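Local coordinates for KauB (PDB 6B4R), which is an aminoaldehyde dehydrogenase that probably oxidises a broad range of aldehydes to the corresponding carboxylic acids with NAD(P)+ as electron acceptor, at residues L101-L104 with E105-M109; N351-L354 with S355-A359. All blocks are in the same frame, centred on the assembly; numbering follows the deposited sequence.

Both interactions are i to i+4 contacts, each confined to a single helix of the aldehyde dehydrogenase fold. Interaction 1 comes first in the chain, on helix 98-109, and is completely buried against helices 6-15, 113-133 and 198-210. Interaction 2 follows some 240 residues later on helix 347-362, which packs one side against strands 382-389 and 406-412 of a mixed sheet. Their centres are 26 Å apart and their nearest atoms about 12 Å, so they do not touch. They belong to separate parts of the subunit: a helix whose C-terminal end holds a potassium ion, and a more peripheral helix that is partly open to solvent.

Interaction 1 (L101-L104 with E105-M109); sequences LALL and ETLDM. With K (potassium ion), chain G.
Asp108 is held at both its backbone and its side chain: its N donates to Leu104 O at 3.1 Å, and its backbone O, at 2.7 Å, and carboxylate OD1, at 2.8 Å, chelate a potassium ion. A water 2.9 Å from the potassium ion, together with Leu40 O and Lys195 O, completes the five oxygens found around it. The other carboxylate oxygen, OD2, accepts a hydrogen bond from Leu198 N at the start of helix 198-210, which should hold the carboxylate's rotation while OD1 faces the ion. The bond from Asp108 N is one rung of the i to i+4 ladder of helix 98-109, a buried helix of the aldehyde dehydrogenase fold. Earlier rungs run from Glu105 N to Leu101 O and from Thr106 N to Ala102 O, both 3.0 Å long, the second nearly straight with an N-H...O angle of 172°. In Glu105, chi1 (-83°) sets CG 3.4 Å from Leu101 O, and the bend at chi2 (-73°) swings the carboxylate off that carbonyl; its OE2 is hydrogen-bonded to Thr199 OG1 and weakly to Leu171 N. Between these rungs and that of Asp108, Leu107 N donates to Leu103 O, and the two leucines also meet through their side chains. Leu103 CD1 lies 4.0 Å from both CG and CD1 of Leu107, so one methyl rests against the branch point of the other residue as well as against a methyl, the two side chains crossing at a slant.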
ATOM      1  N   LEU A 101      29.546  -7.472 -23.303  1.00 22.23           N
ATOM      2  CA  LEU A 101      28.141  -7.859 -23.408  1.00 20.76           C
ATOM      3  C   LEU A 101      27.454  -7.148 -24.568  1.00 22.10           C
ATOM      4  O   LEU A 101      26.646  -7.743 -25.282  1.00 22.51           O
ATOM      5  CB  LEU A 101      27.397  -7.566 -22.103  1.00 22.23           C
ATOM      6  CG  LEU A 101      27.764  -8.415 -20.885  1.00 25.37           C
ATOM      7  CD1 LEU A 101      27.085  -7.880 -19.635  1.00 18.41           C
ATOM      8  CD2 LEU A 101      27.386  -9.866 -21.120  1.00 21.44           C
ATOM      9  N   ALA A 102      27.780  -5.873 -24.751  1.00 22.04           N
ATOM     10  CA  ALA A 102      27.199  -5.085 -25.830  1.00 21.12           C
ATOM     11  C   ALA A 102      27.667  -5.600 -27.184  1.00 25.87           C
ATOM     12  O   ALA A 102      26.892  -5.650 -28.138  1.00 30.20           O
ATOM     13  CB  ALA A 102      27.558  -3.621 -25.667  1.00 19.65           C
ATOM     14  N   LEU A 103      28.937  -5.984 -27.259  1.00 25.91           N
ATOM     15  CA  LEU A 103      29.509  -6.516 -28.490  1.00 26.49           C
ATOM     16  C   LEU A 103      28.865  -7.855 -28.828  1.00 24.64           C
ATOM     17  O   LEU A 103      28.580  -8.144 -29.991  1.00 21.58           O
ATOM     18  CB  LEU A 103      31.027  -6.665 -28.354  1.00 24.04           C
ATOM     19  CG  LEU A 103      31.789  -7.206 -29.566  1.00 20.60           C
ATOM     20  CD1 LEU A 103      31.523  -6.359 -30.804  1.00 17.21           C
ATOM     21  CD2 LEU A 103      33.279  -7.269 -29.268  1.00 21.13           C
ATOM     22  N   LEU A 104      28.634  -8.666 -27.800  1.00 18.90           N
ATOM     23  CA  LEU A 104      27.929  -9.931 -27.961  1.00 22.51           C
ATOM     24  C   LEU A 104      26.509  -9.712 -28.490  1.00 29.09           C
ATOM     25  O   LEU A 104      26.030 -10.473 -29.327  1.00 28.66           O
ATOM     26  CB  LEU A 104      27.895 -10.699 -26.638  1.00 25.53           C
ATOM     27  CG  LEU A 104      29.205 -11.379 -26.232  1.00 31.31           C
ATOM     28  CD1 LEU A 104      29.120 -11.933 -24.820  1.00 20.60           C
ATOM     29  CD2 LEU A 104      29.545 -12.484 -27.217  1.00 27.66           C
ATOM     30  N   GLU A 105      25.848  -8.666 -28.001  1.00 27.67           N
ATOM     31  CA  GLU A 105      24.505  -8.312 -28.454  1.00 31.31           C
ATOM     32  C   GLU A 105      24.476  -7.983 -29.944  1.00 31.14           C
ATOM     33  O   GLU A 105      23.725  -8.586 -30.713  1.00 20.65           O
ATOM     34  CB  GLU A 105      23.982  -7.109 -27.666  1.00 34.09           C
ATOM     35  CG  GLU A 105      23.381  -7.455 -26.319  1.00 45.72           C
ATOM     36  CD  GLU A 105      22.034  -8.129 -26.452  1.00 44.31           C
ATOM     37  OE1 GLU A 105      21.369  -7.907 -27.485  1.00 45.80           O
ATOM     38  OE2 GLU A 105      21.640  -8.874 -25.530  1.00 47.39           O
ATOM     39  N   THR A 106      25.301  -7.014 -30.332  1.00 29.53           N
ATOM     40  CA  THR A 106      25.375  -6.521 -31.704  1.00 24.43           C
ATOM     41  C   THR A 106      25.716  -7.610 -32.720  1.00 24.00           C
ATOM     42  O   THR A 106      25.072  -7.722 -33.765  1.00 22.95           O
ATOM     43  CB  THR A 106      26.415  -5.395 -31.810  1.00 22.74           C
ATOM     44  OG1 THR A 106      25.931  -4.238 -31.117  1.00 24.86           O
ATOM     45  CG2 THR A 106      26.683  -5.038 -33.261  1.00 23.39           C
ATOM     46  N   LEU A 107      26.734  -8.407 -32.414  1.00 18.95           N
ATOM     47  CA  LEU A 107      27.127  -9.506 -33.288  1.00 23.83           C
ATOM     48  C   LEU A 107      26.018 -10.550 -33.395  1.00 26.77           C
ATOM     49  O   LEU A 107      25.780 -11.105 -34.465  1.00 28.31           O
ATOM     50  CB  LEU A 107      28.420 -10.156 -32.786  1.00 19.76           C
ATOM     51  CG  LEU A 107      29.684  -9.300 -32.880  1.00 21.83           C
ATOM     52  CD1 LEU A 107      30.884 -10.039 -32.308  1.00 18.81           C
ATOM     53  CD2 LEU A 107      29.941  -8.886 -34.320  1.00 17.86           C
ATOM     54  N   ASP A 108      25.334 -10.802 -32.285  1.00 24.71           N
ATOM     55  CA  ASP A 108      24.305 -11.834 -32.236  1.00 23.81           C
ATOM     56  C   ASP A 108      23.067 -11.499 -33.074  1.00 30.13           C
ATOM     57  O   ASP A 108      22.702 -12.253 -33.974  1.00 30.85           O
ATOM     58  CB  ASP A 108      23.891 -12.100 -30.788  1.00 28.99           C
ATOM     59  CG  ASP A 108      23.624 -13.564 -30.518  1.00 32.49           C
ATOM     60  OD1 ASP A 108      23.403 -14.319 -31.486  1.00 36.17           O
ATOM     61  OD2 ASP A 108      23.626 -13.959 -29.333  1.00 30.82           O
ATOM     62  N   MET A 109      22.425 -10.372 -32.782  1.00 23.55           N
ATOM     63  CA  MET A 109      21.134 -10.071 -33.400  1.00 26.37           C
ATOM     64  C   MET A 109      21.092  -8.794 -34.251  1.00 24.36           C
ATOM     65  O   MET A 109      20.063  -8.479 -34.845  1.00 27.89           O
ATOM     66  CB  MET A 109      20.006 -10.090 -32.355  1.00 26.89           C
ATOM     67  CG  MET A 109      20.302  -9.322 -31.073  1.00 18.80           C
ATOM     68  SD  MET A 109      20.215  -7.540 -31.314  1.00 27.97           S
ATOM     69  CE  MET A 109      18.529  -7.360 -31.900  1.00 25.65           C
TER
HETATM   70  K     K G 503      22.549 -14.981 -34.093  1.00 32.92           K
HETATM   71  O   HOH W   1      21.934 -17.740 -33.546  1.00 28.59           O

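Interaction 2 (N351-L354 with S355-A359); sequences NTVL and SYIEA
Thr352 and Tyr356, one turn apart on helix 347-362, project in the same direction and lie side by side. This helix packs against the mixed sheet of the aldehyde dehydrogenase fold that contains strands 382-389 and 406-412. The Thr352 methyl CG2 lies against the CD2-CE2 bond of the tyrosine ring, 3.7 Å from Tyr356 CE2 and 3.8 Å from Tyr356 CD2. Its placement follows from the threonine torsion: with OG1 at chi1 -67°, CG2 is the branch trans to the backbone N, while OG1 is hydrogen-bonded to Gln348 O one turn back. The backbone joins the same pair: Tyr356 N donates to Thr352 O at 3.0 Å. The Tyr356 side chain touches Lys396 and Ile402, and its OH is hydrogen-bonded to Glu400 OE1, anchoring the far end of the side chain. A second pair faces the sheet: Val353 and Ile357 are both buried, and both touch Val406. Ser355 and Glu358 are exposed to solvent. Between the two buried residues the side-chain approach is loose, Val353 CG1 standing 4.3 Å from Ile357 CD1, while Ile357 N donates to Val353 O at 3.1 Å.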
ATOM      1  N   ASN A 351      12.928 -11.542 -45.030  1.00 29.96           N
ATOM      2  CA  ASN A 351      11.958 -11.971 -46.033  1.00 29.33           C
ATOM      3  C   ASN A 351      10.529 -11.681 -45.600  1.00 30.38           C
ATOM      4  O   ASN A 351       9.686 -11.311 -46.416  1.00 35.80           O
ATOM      5  CB  ASN A 351      12.117 -13.462 -46.335  1.00 27.40           C
ATOM      6  CG  ASN A 351      13.440 -13.782 -46.998  1.00 29.10           C
ATOM      7  OD1 ASN A 351      14.009 -12.951 -47.703  1.00 35.04           O
ATOM      8  ND2 ASN A 351      13.936 -14.994 -46.776  1.00 32.17           N
ATOM      9  N   THR A 352      10.264 -11.856 -44.311  1.00 33.06           N
ATOM     10  CA  THR A 352       8.955 -11.557 -43.751  1.00 28.82           C
ATOM     11  C   THR A 352       8.650 -10.065 -43.868  1.00 33.03           C
ATOM     12  O   THR A 352       7.554  -9.677 -44.277  1.00 34.89           O
ATOM     13  CB  THR A 352       8.869 -12.003 -42.283  1.00 32.25           C
ATOM     14  OG1 THR A 352       8.927 -13.433 -42.218  1.00 28.08           O
ATOM     15  CG2 THR A 352       7.574 -11.523 -41.647  1.00 30.90           C
ATOM     16  N   VAL A 353       9.629  -9.236 -43.519  1.00 27.86           N
ATOM     17  CA  VAL A 353       9.491  -7.788 -43.647  1.00 32.33           C
ATOM     18  C   VAL A 353       9.288  -7.387 -45.109  1.00 30.54           C
ATOM     19  O   VAL A 353       8.431  -6.560 -45.422  1.00 30.49           O
ATOM     20  CB  VAL A 353      10.711  -7.045 -43.064  1.00 30.33           C
ATOM     21  CG1 VAL A 353      10.638  -5.560 -43.386  1.00 26.67           C
ATOM     22  CG2 VAL A 353      10.801  -7.267 -41.561  1.00 21.96           C
ATOM     23  N   LEU A 354      10.072  -7.984 -46.000  1.00 30.03           N
ATOM     24  CA  LEU A 354       9.937  -7.725 -47.429  1.00 30.01           C
ATOM     25  C   LEU A 354       8.582  -8.193 -47.950  1.00 29.46           C
ATOM     26  O   LEU A 354       8.002  -7.572 -48.839  1.00 30.69           O
ATOM     27  CB  LEU A 354      11.062  -8.406 -48.208  1.00 30.17           C
ATOM     28  CG  LEU A 354      12.460  -7.820 -48.008  1.00 37.87           C
ATOM     29  CD1 LEU A 354      13.512  -8.682 -48.690  1.00 31.20           C
ATOM     30  CD2 LEU A 354      12.513  -6.392 -48.527  1.00 26.02           C
ATOM     31  N   SER A 355       8.083  -9.289 -47.386  1.00 26.92           N
ATOM     32  CA  SER A 355       6.786  -9.828 -47.780  1.00 33.14           C
ATOM     33  C   SER A 355       5.643  -8.903 -47.364  1.00 37.24           C
ATOM     34  O   SER A 355       4.668  -8.740 -48.097  1.00 33.54           O
ATOM     35  CB  SER A 355       6.580 -11.223 -47.188  1.00 28.91           C
ATOM     36  OG  SER A 355       5.302 -11.730 -47.523  1.00 49.70           O
ATOM     37  N   TYR A 356       5.768  -8.299 -46.185  1.00 34.81           N
ATOM     38  CA  TYR A 356       4.766  -7.351 -45.711  1.00 32.07           C
ATOM     39  C   TYR A 356       4.771  -6.069 -46.537  1.00 29.72           C
ATOM     40  O   TYR A 356       3.718  -5.487 -46.789  1.00 35.71           O
ATOM     41  CB  TYR A 356       4.970  -7.028 -44.230  1.00 32.99           C
ATOM     42  CG  TYR A 356       4.259  -7.978 -43.292  1.00 26.53           C
ATOM     43  CD1 TYR A 356       2.874  -7.957 -43.171  1.00 29.92           C
ATOM     44  CD2 TYR A 356       4.971  -8.889 -42.522  1.00 30.75           C
ATOM     45  CE1 TYR A 356       2.218  -8.821 -42.314  1.00 28.02           C
ATOM     46  CE2 TYR A 356       4.325  -9.755 -41.661  1.00 29.66           C
ATOM     47  CZ  TYR A 356       2.948  -9.716 -41.561  1.00 30.09           C
ATOM     48  OH  TYR A 356       2.303 -10.578 -40.706  1.00 29.76           O
ATOM     49  N   ILE A 357       5.957  -5.633 -46.952  1.00 30.61           N
ATOM     50  CA  ILE A 357       6.084  -4.444 -47.792  1.00 32.01           C
ATOM     51  C   ILE A 357       5.369  -4.642 -49.126  1.00 29.90           C
ATOM     52  O   ILE A 357       4.655  -3.755 -49.602  1.00 32.22           O
ATOM     53  CB  ILE A 357       7.561  -4.078 -48.046  1.00 30.35           C
ATOM     54  CG1 ILE A 357       8.225  -3.607 -46.750  1.00 28.94           C
ATOM     55  CG2 ILE A 357       7.672  -2.999 -49.113  1.00 22.96           C
ATOM     56  CD1 ILE A 357       9.687  -3.252 -46.907  1.00 25.32           C
ATOM     57  N   GLU A 358       5.553  -5.816 -49.718  1.00 34.99           N
ATOM     58  CA  GLU A 358       4.868  -6.162 -50.956  1.00 38.95           C
ATOM     59  C   GLU A 358       3.360  -6.185 -50.734  1.00 37.93           C
ATOM     60  O   GLU A 358       2.588  -5.741 -51.586  1.00 37.07           O
ATOM     61  CB  GLU A 358       5.347  -7.520 -51.464  1.00 41.12           C
ATOM     62  CG  GLU A 358       4.727  -7.940 -52.784  1.00 56.50           C
ATOM     63  CD  GLU A 358       5.197  -9.310 -53.234  1.00 73.24           C
ATOM     64  OE1 GLU A 358       5.987  -9.941 -52.498  1.00 60.82           O
ATOM     65  OE2 GLU A 358       4.775  -9.756 -54.322  1.00 85.01           O
ATOM     66  N   ALA A 359       2.951  -6.695 -49.576  1.00 37.77           N
ATOM     67  CA  ALA A 359       1.543  -6.735 -49.201  1.00 39.39           C
ATOM     68  C   ALA A 359       0.973  -5.329 -49.047  1.00 39.26           C
ATOM     69  O   ALA A 359      -0.217  -5.106 -49.264  1.00 42.09           O
ATOM     70  CB  ALA A 359       1.359  -7.526 -47.913  1.00 34.01           C
TER